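Long-range contact in polysaccharide biosynthesis protein CapD (Bacillus thuringiensis HD-771, PDB 6BWC), which binds NADP and UDP-N-acetylglucosamine and probably acts as a short-chain dehydrogenase-type enzyme in CMP-pseudaminic acid biosynthesis, linked to flagellin glycosylation: residues 164-176 against 202-214. The protein carries 2 engineered substitutions. Residues are numbered along the deposited sequence; the frame is centred on the assembly and turned at random.
Sequences FTSVRFGNVMGSR and RFMMTLNQATMLT. With NAP (NADP nicotinamide-adenine-dinucleotide phosphate), chain N.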
loop_
_atom_site.group_PDB
_atom_site.type_symbol
_atom_site.label_atom_id
_atom_site.label_comp_id
_atom_site.label_asym_id
_atom_site.label_seq_id
_atom_site.Cartn_x
_atom_site.Cartn_y
_atom_site.Cartn_z
ATOM N N PHE C 164 -20.392 -13.213 14.091
ATOM C CA PHE C 164 -19.912 -13.890 12.875
ATOM C C PHE C 164 -20.274 -15.369 12.845
ATOM O O PHE C 164 -20.155 -16.058 13.848
ATOM C CB PHE C 164 -18.410 -13.751 12.758
ATOM C CG PHE C 164 -17.933 -12.327 12.716
ATOM C CD1 PHE C 164 -17.874 -11.642 11.508
ATOM C CD2 PHE C 164 -17.530 -11.677 13.890
ATOM C CE1 PHE C 164 -17.426 -10.327 11.468
ATOM C CE2 PHE C 164 -17.083 -10.374 13.864
ATOM C CZ PHE C 164 -17.025 -9.698 12.653
ATOM N N THR C 165 -20.719 -15.863 11.694
ATOM C CA THR C 165 -21.149 -17.247 11.569
ATOM C C THR C 165 -20.828 -17.780 10.192
ATOM O O THR C 165 -20.893 -17.047 9.210
ATOM C CB THR C 165 -22.677 -17.387 11.729
ATOM O OG1 THR C 165 -23.175 -16.411 12.652
ATOM C CG2 THR C 165 -23.030 -18.763 12.212
ATOM N N SER C 166 -20.546 -19.075 10.123
ATOM C CA SER C 166 -20.360 -19.757 8.863
ATOM C C SER C 166 -21.493 -20.750 8.579
ATOM O O SER C 166 -22.022 -21.410 9.463
ATOM C CB SER C 166 -19.012 -20.465 8.865
ATOM O OG SER C 166 -17.980 -19.518 8.679
ATOM N N VAL C 167 -21.862 -20.828 7.318
ATOM C CA VAL C 167 -22.784 -21.825 6.800
ATOM C C VAL C 167 -21.850 -22.728 5.983
ATOM O O VAL C 167 -20.671 -22.398 5.887
ATOM C CB VAL C 167 -23.895 -21.069 6.038
ATOM C CG1 VAL C 167 -24.146 -21.598 4.656
ATOM C CG2 VAL C 167 -25.160 -21.058 6.859
ATOM N N ARG C 168 -22.291 -23.869 5.447
ATOM C CA ARG C 168 -21.354 -24.761 4.728
ATOM C C ARG C 168 -22.084 -25.637 3.729
ATOM O O ARG C 168 -22.829 -26.547 4.090
ATOM C CB ARG C 168 -20.554 -25.602 5.735
ATOM C CG ARG C 168 -19.179 -26.112 5.290
ATOM C CD ARG C 168 -18.626 -27.127 6.311
ATOM N NE ARG C 168 -17.677 -26.584 7.302
ATOM C CZ ARG C 168 -17.132 -27.270 8.321
ATOM N NH1 ARG C 168 -17.430 -28.543 8.546
ATOM N NH2 ARG C 168 -16.267 -26.692 9.135
ATOM N N PHE C 169 -21.854 -25.346 2.459
ATOM C CA PHE C 169 -22.651 -25.897 1.356
ATOM C C PHE C 169 -22.024 -27.154 0.747
ATOM O O PHE C 169 -20.804 -27.384 0.844
ATOM C CB PHE C 169 -22.769 -24.879 0.186
ATOM C CG PHE C 169 -23.465 -23.570 0.505
ATOM C CD1 PHE C 169 -23.136 -22.436 -0.227
ATOM C CD2 PHE C 169 -24.448 -23.457 1.478
ATOM C CE1 PHE C 169 -23.762 -21.219 0.001
ATOM C CE2 PHE C 169 -25.079 -22.241 1.710
ATOM C CZ PHE C 169 -24.729 -21.117 0.975
ATOM N N GLY C 170 -22.864 -27.922 0.062
ATOM C CA GLY C 170 -22.395 -28.857 -0.959
ATOM C C GLY C 170 -22.882 -28.412 -2.312
ATOM O O GLY C 170 -23.499 -27.371 -2.434
ATOM N N ASN C 171 -22.618 -29.215 -3.330
ATOM C CA ASN C 171 -22.787 -28.767 -4.703
ATOM C C ASN C 171 -24.165 -28.217 -4.907
ATOM O O ASN C 171 -25.121 -28.939 -4.764
ATOM C CB ASN C 171 -22.530 -29.899 -5.704
ATOM C CG ASN C 171 -21.105 -30.387 -5.657
ATOM O OD1 ASN C 171 -20.593 -30.713 -4.582
ATOM N ND2 ASN C 171 -20.453 -30.430 -6.803
ATOM N N VAL C 172 -24.258 -26.937 -5.240
ATOM C CA VAL C 172 -25.551 -26.267 -5.400
ATOM C C VAL C 172 -25.988 -26.422 -6.836
ATOM O O VAL C 172 -25.364 -25.874 -7.727
ATOM C CB VAL C 172 -25.497 -24.781 -5.007
ATOM C CG1 VAL C 172 -26.903 -24.184 -4.989
ATOM C CG2 VAL C 172 -24.853 -24.638 -3.630
ATOM N N MET C 173 -27.094 -27.133 -7.036
ATOM C CA MET C 173 -27.490 -27.608 -8.376
ATOM C C MET C 173 -27.946 -26.521 -9.370
ATOM O O MET C 173 -28.859 -25.723 -9.096
ATOM C CB MET C 173 -28.587 -28.649 -8.264
ATOM C CG MET C 173 -28.241 -29.753 -7.311
ATOM S SD MET C 173 -29.245 -31.211 -7.588
ATOM C CE MET C 173 -29.368 -31.670 -5.855
ATOM N N GLY C 174 -27.308 -26.529 -10.541
ATOM C CA GLY C 174 -27.545 -25.533 -11.583
ATOM C C GLY C 174 -26.807 -24.223 -11.391
ATOM O O GLY C 174 -26.896 -23.341 -12.266
ATOM N N SER C 175 -26.065 -24.099 -10.282
ATOM C CA SER C 175 -25.340 -22.875 -9.972
ATOM C C SER C 175 -24.278 -22.607 -11.031
ATOM O O SER C 175 -23.690 -23.548 -11.575
ATOM C CB SER C 175 -24.682 -22.966 -8.597
ATOM O OG SER C 175 -23.594 -23.875 -8.608
ATOM N N ARG C 176 -24.062 -21.320 -11.316
ATOM C CA ARG C 176 -23.150 -20.876 -12.381
ATOM C C ARG C 176 -21.835 -21.681 -12.555
ATOM O O ARG C 176 -21.003 -21.727 -11.658
ATOM C CB ARG C 176 -22.821 -19.392 -12.187
ATOM C CG ARG C 176 -23.723 -18.462 -12.985
ATOM C CD ARG C 176 -23.833 -17.078 -12.359
ATOM N NE ARG C 176 -22.614 -16.628 -11.660
ATOM C CZ ARG C 176 -21.645 -15.860 -12.175
ATOM N NH1 ARG C 176 -21.691 -15.427 -13.439
ATOM N NH2 ARG C 176 -20.618 -15.507 -11.403
ATOM N N ARG C 202 -20.781 -37.009 -4.524
ATOM C CA ARG C 202 -20.855 -35.621 -4.052
ATOM C C ARG C 202 -22.114 -35.360 -3.230
ATOM O O ARG C 202 -23.203 -35.802 -3.621
ATOM C CB ARG C 202 -20.870 -34.661 -5.258
ATOM C CG ARG C 202 -19.558 -34.451 -6.033
ATOM C CD ARG C 202 -18.623 -33.479 -5.326
ATOM N NE ARG C 202 -17.414 -33.201 -6.111
ATOM C CZ ARG C 202 -16.293 -33.927 -6.101
ATOM N NH1 ARG C 202 -16.176 -35.015 -5.348
ATOM N NH2 ARG C 202 -15.273 -33.565 -6.865
ATOM N N PHE C 203 -21.985 -34.630 -2.118
ATOM C CA PHE C 203 -23.166 -34.055 -1.432
ATOM C C PHE C 203 -23.727 -32.927 -2.287
ATOM O O PHE C 203 -22.975 -32.043 -2.674
ATOM C CB PHE C 203 -22.798 -33.475 -0.068
ATOM C CG PHE C 203 -22.652 -34.495 1.020
ATOM C CD1 PHE C 203 -21.400 -34.878 1.484
ATOM C CD2 PHE C 203 -23.778 -35.060 1.607
ATOM C CE1 PHE C 203 -21.276 -35.813 2.502
ATOM C CE2 PHE C 203 -23.658 -35.994 2.625
ATOM C CZ PHE C 203 -22.409 -36.363 3.075
ATOM N N MET C 204 -25.024 -32.944 -2.576
ATOM C CA MET C 204 -25.657 -31.922 -3.421
ATOM C C MET C 204 -26.966 -31.371 -2.810
ATOM O O MET C 204 -27.796 -32.141 -2.303
ATOM C CB MET C 204 -25.908 -32.456 -4.851
ATOM C CG MET C 204 -24.675 -33.087 -5.513
ATOM S SD MET C 204 -24.571 -33.301 -7.314
ATOM C CE MET C 204 -24.960 -31.693 -7.939
ATOM N N MET C 205 -27.133 -30.040 -2.869
ATOM C CA MET C 205 -28.290 -29.331 -2.308
ATOM C C MET C 205 -28.979 -28.489 -3.390
ATOM O O MET C 205 -28.392 -28.195 -4.423
ATOM C CB MET C 205 -27.873 -28.476 -1.089
ATOM C CG MET C 205 -27.035 -27.247 -1.391
ATOM S SD MET C 205 -26.092 -26.563 0.009
ATOM C CE MET C 205 -27.439 -26.264 1.159
ATOM N N THR C 206 -30.246 -28.148 -3.162
ATOM C CA THR C 206 -31.003 -27.230 -4.038
ATOM C C THR C 206 -30.623 -25.731 -3.796
ATOM O O THR C 206 -29.977 -25.353 -2.805
ATOM C CB THR C 206 -32.553 -27.432 -3.904
ATOM O OG1 THR C 206 -33.023 -26.989 -2.624
ATOM C CG2 THR C 206 -32.967 -28.912 -4.130
ATOM N N LEU C 207 -31.015 -24.875 -4.718
ATOM C CA LEU C 207 -30.772 -23.454 -4.550
ATOM C C LEU C 207 -31.497 -22.949 -3.323
ATOM O O LEU C 207 -30.933 -22.154 -2.592
ATOM C CB LEU C 207 -31.241 -22.712 -5.791
ATOM C CG LEU C 207 -31.059 -21.210 -5.906
ATOM C CD1 LEU C 207 -29.657 -20.784 -5.516
ATOM C CD2 LEU C 207 -31.352 -20.792 -7.343
ATOM N N ASN C 208 -32.723 -23.448 -3.095
ATOM C CA ASN C 208 -33.569 -23.053 -1.936
ATOM C C ASN C 208 -33.092 -23.638 -0.631
ATOM O O ASN C 208 -33.226 -23.024 0.411
ATOM C CB ASN C 208 -35.039 -23.489 -2.097
ATOM C CG ASN C 208 -35.710 -22.859 -3.295
ATOM O OD1 ASN C 208 -35.744 -23.454 -4.369
ATOM N ND2 ASN C 208 -36.217 -21.650 -3.133
ATOM N N GLN C 209 -32.612 -24.866 -0.676
ATOM C CA GLN C 209 -31.900 -25.436 0.459
ATOM C C GLN C 209 -30.702 -24.533 0.875
ATOM O O GLN C 209 -30.525 -24.220 2.054
ATOM C CB GLN C 209 -31.465 -26.877 0.118
ATOM C CG GLN C 209 -32.620 -27.885 0.201
ATOM C CD GLN C 209 -32.212 -29.341 -0.022
ATOM O OE1 GLN C 209 -31.541 -29.694 -0.991
ATOM N NE2 GLN C 209 -32.625 -30.193 0.889
ATOM N N ALA C 210 -29.925 -24.095 -0.118
ATOM C CA ALA C 210 -28.777 -23.201 0.083
ATOM C C ALA C 210 -29.216 -21.844 0.573
ATOM O O ALA C 210 -28.698 -21.342 1.552
ATOM C CB ALA C 210 -27.960 -23.059 -1.204
ATOM N N THR C 211 -30.173 -21.257 -0.116
ATOM C CA THR C 211 -30.743 -19.971 0.294
ATOM C C THR C 211 -31.307 -19.971 1.753
ATOM O O THR C 211 -30.969 -19.071 2.547
ATOM C CB THR C 211 -31.836 -19.513 -0.703
ATOM O OG1 THR C 211 -31.474 -19.895 -2.033
ATOM C CG2 THR C 211 -32.011 -18.012 -0.664
ATOM N N MET C 212 -32.125 -20.973 2.095
ATOM C CA MET C 212 -32.769 -21.048 3.411
ATOM C C MET C 212 -31.790 -21.342 4.517
ATOM O O MET C 212 -31.928 -20.818 5.621
ATOM C CB MET C 212 -33.898 -22.088 3.445
ATOM C CG MET C 212 -35.140 -21.709 2.657
ATOM S SD MET C 212 -35.649 -19.978 2.838
ATOM C CE MET C 212 -35.824 -19.888 4.639
ATOM N N LEU C 213 -30.805 -22.178 4.224
ATOM C CA LEU C 213 -29.729 -22.462 5.174
ATOM C C LEU C 213 -29.080 -21.159 5.622
ATOM O O LEU C 213 -29.011 -20.878 6.815
ATOM C CB LEU C 213 -28.688 -23.401 4.536
ATOM C CG LEU C 213 -27.518 -23.856 5.426
ATOM C CD1 LEU C 213 -28.040 -24.574 6.672
ATOM C CD2 LEU C 213 -26.481 -24.729 4.701
ATOM N N THR C 214 -28.649 -20.358 4.642
ATOM C CA THR C 214 -27.971 -19.079 4.891
ATOM C C THR C 214 -28.867 -18.066 5.629
ATOM O O THR C 214 -28.490 -17.547 6.692
ATOM C CB THR C 214 -27.449 -18.431 3.580
ATOM O OG1 THR C 214 -26.999 -19.433 2.652
ATOM C CG2 THR C 214 -26.287 -17.468 3.880
HETATM P PA NAP N . -21.174 -17.302 -8.205
HETATM O O1A NAP N . -22.420 -17.502 -9.020
HETATM O O2A NAP N . -19.883 -17.330 -8.948
HETATM O O5B NAP N . -21.278 -15.952 -7.366
HETATM C C5B NAP N . -20.091 -15.218 -7.054
HETATM C C4B NAP N . -20.465 -13.786 -6.684
HETATM O O4B NAP N . -19.363 -13.042 -6.169
HETATM C C3B NAP N . -20.901 -13.033 -7.913
HETATM O O3B NAP N . -21.871 -12.104 -7.440
HETATM C C2B NAP N . -19.628 -12.377 -8.383
HETATM O O2B NAP N . -19.965 -11.317 -9.253
HETATM C C1B NAP N . -18.994 -11.974 -7.051
HETATM N N9A NAP N . -17.507 -11.788 -6.938
HETATM C C8A NAP N . -16.479 -12.582 -7.357
HETATM N N7A NAP N . -15.249 -12.060 -7.023
HETATM C C5A NAP N . -15.490 -10.911 -6.368
HETATM C C6A NAP N . -14.697 -9.829 -5.734
HETATM N N6A NAP N . -13.356 -9.850 -5.714
HETATM N N1A NAP N . -15.347 -8.805 -5.157
HETATM C C2A NAP N . -16.689 -8.720 -5.145
HETATM N N3A NAP N . -17.478 -9.651 -5.703
HETATM C C4A NAP N . -16.960 -10.746 -6.314
HETATM O O3 NAP N . -21.073 -18.342 -6.974
HETATM P PN NAP N . -22.284 -19.064 -6.174
HETATM O O1N NAP N . -23.466 -18.127 -5.965
HETATM O O2N NAP N . -22.487 -20.430 -6.753
HETATM O O5D NAP N . -21.589 -19.373 -4.778
HETATM C C5D NAP N . -21.615 -18.390 -3.773
HETATM C C4D NAP N . -20.781 -18.842 -2.579
HETATM O O4D NAP N . -21.163 -20.187 -2.261
HETATM C C3D NAP N . -19.249 -18.840 -2.723
HETATM O O3D NAP N . -18.686 -18.218 -1.566
HETATM C C2D NAP N . -18.849 -20.295 -2.783
HETATM O O2D NAP N . -17.584 -20.548 -2.162
HETATM C C1D NAP N . -19.988 -20.970 -2.017
HETATM N N1N NAP N . -20.244 -22.367 -2.389
HETATM C C2N NAP N . -20.842 -22.612 -3.566
HETATM C C3N NAP N . -21.135 -23.885 -4.019
HETATM C C7N NAP N . -21.769 -24.154 -5.340
HETATM O O7N NAP N . -21.823 -25.322 -5.730
HETATM N N7N NAP N . -22.242 -23.167 -6.105
HETATM C C4N NAP N . -20.816 -25.045 -3.147
HETATM C C5N NAP N . -20.158 -24.665 -1.892
HETATM C C6N NAP N . -19.917 -23.346 -1.546
HETATM P P2B NAP N . -18.877 -10.661 -10.245
HETATM O O1X NAP N . -19.810 -9.847 -11.122
HETATM O O2X NAP N . -18.019 -9.758 -9.384
HETATM O O3X NAP N . -18.118 -11.826 -10.924
#
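Asn-171 and Val-172 pair in parallel with Met-204 and Met-205, while strand 164-169 runs nearly antiparallel to helix 207-214, at 168° and 9.0 Å between axes. Three backbone hydrogen bonds make the ladder: Asn-171 N to Phe-203 O, Met-205 N to Asn-171 O, and Met-173 N to Met-205 O at 3.1 Å. Between strand and helix lies the ring of Phe-169. Ala-210 CB, which also meets Val-172 CG1, sits over one face of it, offset toward the rim, and Thr-214 OG1 meets the edge in plane, 3.3 Å from Phe-169 CZ. That hydroxyl donates to Ala-210 O, which the Thr-214 amide reaches from the opposite face of the carbonyl plane. Met-205 SD comes obliquely to the same ring, a Met-aromatic contact, and takes a weak hydrogen bond from Gly-170 N; with CG between its backbone N and carbonyl carbon, chi1 71°, the Met-205 chain then bends at chi3, leaving CE near Phe-169 CD2. Leu-213 CD2 fills in between Val-167 CG1 and Phe-169 CD2.

This is the end of a Rossmann-type strand in the short-chain dehydrogenase fold, where the chain leaves the central sheet and meets the cofactor. Phe-169 CB packs 3.3 Å from NAP C5N of the nicotinamide. The carboxamide is gripped at both ends: Val-172 N donates to NAP O7N, almost straight at 177°, and NAP N7N donates to Ser-175 OG, whose hydroxyl in turn bonds to Val-172 O across a type II turn. Arg-176 NE and NH2 hold the adenosine-side phosphate. On the face of the ladder shared by Asn-171 and Met-204, Asn-171 OD1 lies 3.5 Å from Arg-202 CD, and both residues reach the UDP-sugar, Asn-171 by a hydrogen bond and Arg-202 by a salt bridge. Met-173 CE reaches Met-204 CB at 3.7 Å, their side chains crossing at about a right angle. Thr-206 and Gln-209 form a capping box.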